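Local coordinates for pyrethroid hydrolase (Sphingobium faniae, PDB 5Y5R), which hydrolyses the ester bond of pyrethroid insecticides such as permethrin and cypermethrin, releasing a cyclopropanecarboxylic acid and an alcohol, at residues Leu129-Gln133 with Ala143-Arg147. Residues are numbered along the deposited sequence; the frame is centred on the assembly and turned at random.
Sequences LDLIQ and ADFSR. With 8NL ((2-methyl-3-phenyl-phenyl)methyl (1~{S})-3-[(~{E})-2-chloranyl-3,3,3-tris(fluoranyl)prop-1-enyl]-2,2-dimethyl-cyclopropane-1-carboxylate), chain G.
Arg147 and Asp130 carry the charged part of this contact. NH1 of Arg147 gives a salt bridge to Asp130 OD2 at 2.6 Å, on the syn side of the carboxylate, while Arg147 NH2 reaches Asp130 O at 3.0 Å from above the carbonyl plane. Asp130 CG stands anti to the backbone N (chi1 178°), which brings the carboxylate out to the guanidinium edge, the two planes 78° apart. The NE and NH2 side of Arg147 turns to Asp144 OD2, so one arginine serves two carboxylates, while Leu131 CD2 packs over one flat face, 3.5 Å from Arg147 NH1. With an alanine here, Asp130 and Asp144 would probably lose the positive charge they share, and Asp130 O this donor. Asp144 OD1 accepts from Ser146 N and OG, forming an Asx turn just before helix 148-155.

The backbone is joined by Asp144 N to Leu131 O at 2.7 Å, beside the antiparallel non-hydrogen-bonded pair Ile132 and Ala143. The Gln133 amide lies stacked on the Asp144 carboxylate, the planes 13° apart.

Ile132 CD1 makes an apolar contact with Ala143 CB at 3.8 Å; the small methyl lets the bound pyrethroid's terminal phenyl ring come close, its C11 3.4 Å from Ala143 CB. Strands 132-135 and 140-143 form a beta-hairpin, consistent with an alpha/beta-hydrolase cap; Ile132 and Ala143 at its base, with Leu129, line the ligand pocket.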
# COMPACT_ATOMS: atom_id res chain seq x y z
N LEU A 129 16.06 -3.89 1.06
CA LEU A 129 17.15 -3.39 0.22
C LEU A 129 18.15 -4.50 -0.10
O LEU A 129 18.84 -4.43 -1.13
CB LEU A 129 17.88 -2.21 0.87
CG LEU A 129 17.07 -0.96 1.20
CD1 LEU A 129 17.94 0.08 1.89
CD2 LEU A 129 16.46 -0.39 -0.06
N ASP A 130 18.25 -5.51 0.76
CA ASP A 130 19.14 -6.64 0.51
C ASP A 130 18.65 -7.49 -0.66
O ASP A 130 19.45 -7.91 -1.51
CB ASP A 130 19.19 -7.52 1.77
CG ASP A 130 20.05 -8.76 1.61
OD1 ASP A 130 21.26 -8.60 1.41
OD2 ASP A 130 19.56 -9.90 1.66
N LEU A 131 17.34 -7.71 -0.74
CA LEU A 131 16.74 -8.69 -1.64
C LEU A 131 16.16 -8.10 -2.91
O LEU A 131 15.84 -8.85 -3.83
CB LEU A 131 15.63 -9.46 -0.92
CG LEU A 131 16.11 -10.41 0.19
CD1 LEU A 131 14.98 -10.78 1.11
CD2 LEU A 131 16.75 -11.66 -0.40
N ILE A 132 15.95 -6.79 -2.93
CA ILE A 132 15.42 -6.06 -4.06
C ILE A 132 16.52 -5.13 -4.53
O ILE A 132 17.00 -4.29 -3.77
CB ILE A 132 14.17 -5.25 -3.68
CG1 ILE A 132 13.10 -6.17 -3.05
CG2 ILE A 132 13.67 -4.47 -4.86
CD1 ILE A 132 12.46 -7.16 -4.00
N GLN A 133 16.93 -5.28 -5.79
CA GLN A 133 18.11 -4.62 -6.30
C GLN A 133 17.80 -3.67 -7.46
O GLN A 133 16.74 -3.78 -8.09
CB GLN A 133 19.16 -5.65 -6.72
CG GLN A 133 19.48 -6.63 -5.60
CD GLN A 133 20.33 -7.78 -6.07
OE1 GLN A 133 20.19 -8.27 -7.20
NE2 GLN A 133 21.23 -8.25 -5.20
N ALA A 143 13.63 -8.19 -7.80
CA ALA A 143 14.01 -9.11 -6.72
C ALA A 143 15.26 -9.92 -7.08
O ALA A 143 15.59 -10.15 -8.25
CB ALA A 143 12.86 -10.06 -6.38
N ASP A 144 15.99 -10.31 -6.05
CA ASP A 144 17.16 -11.15 -6.24
C ASP A 144 16.76 -12.62 -6.39
O ASP A 144 16.65 -13.35 -5.41
CB ASP A 144 18.10 -10.93 -5.06
CG ASP A 144 19.33 -11.77 -5.14
OD1 ASP A 144 19.54 -12.46 -6.17
OD2 ASP A 144 20.10 -11.73 -4.15
N PHE A 145 16.65 -13.10 -7.64
CA PHE A 145 16.17 -14.48 -7.78
C PHE A 145 17.23 -15.52 -7.48
O PHE A 145 16.90 -16.71 -7.44
CB PHE A 145 15.56 -14.69 -9.16
CG PHE A 145 14.31 -13.91 -9.35
CD1 PHE A 145 13.20 -14.18 -8.55
CD2 PHE A 145 14.27 -12.84 -10.19
CE1 PHE A 145 12.03 -13.42 -8.69
CE2 PHE A 145 13.12 -12.07 -10.32
CZ PHE A 145 11.99 -12.36 -9.57
N SER A 146 18.44 -15.12 -7.11
CA SER A 146 19.37 -16.12 -6.62
C SER A 146 19.00 -16.64 -5.23
O SER A 146 19.51 -17.69 -4.84
CB SER A 146 20.79 -15.54 -6.60
OG SER A 146 20.95 -14.55 -5.57
N ARG A 147 18.07 -16.00 -4.52
CA ARG A 147 17.73 -16.40 -3.15
C ARG A 147 16.20 -16.59 -2.99
O ARG A 147 15.53 -15.90 -2.23
CB ARG A 147 18.29 -15.37 -2.16
CG ARG A 147 19.83 -15.45 -2.07
CD ARG A 147 20.34 -14.38 -1.11
NE ARG A 147 20.34 -13.10 -1.80
CZ ARG A 147 20.29 -11.92 -1.18
NH1 ARG A 147 20.22 -11.90 0.14
NH2 ARG A 147 20.28 -10.79 -1.88
C 8NL G . 8.01 -6.94 -3.13
C8 8NL G . 7.56 -10.58 -4.86
C9 8NL G . 8.39 -11.27 -5.74
C10 8NL G . 9.75 -11.40 -5.47
C11 8NL G . 10.22 -10.81 -4.30
C12 8NL G . 9.37 -10.13 -3.43
C13 8NL G . 5.82 -5.81 -1.35
O 8NL G . 6.91 -5.13 -0.69
CL 8NL G . 12.70 -1.15 0.60
C21 8NL G . 11.14 -1.72 0.02
C22 8NL G . 11.11 -2.46 -1.29
F2 8NL G . 10.92 -3.74 -1.04
F1 8NL G . 10.18 -2.02 -2.12
F 8NL G . 12.28 -2.29 -1.87
C20 8NL G . 10.05 -1.53 0.76
C16 8NL G . 8.68 -1.97 0.29
C17 8NL G . 7.77 -1.91 1.51
C18 8NL G . 7.15 -0.61 1.00
C19 8NL G . 8.52 -1.78 2.84
C15 8NL G . 7.97 -3.25 0.74
C14 8NL G . 6.96 -3.69 -0.33
O1 8NL G . 6.27 -2.85 -0.91
C2 8NL G . 5.98 -7.30 -1.72
C3 8NL G . 5.02 -8.16 -1.20
C4 8NL G . 5.05 -9.53 -1.45
C5 8NL G . 6.03 -10.07 -2.28
C6 8NL G . 7.02 -9.26 -2.82
C1 8NL G . 6.99 -7.86 -2.55
C7 8NL G . 8.02 -9.98 -3.70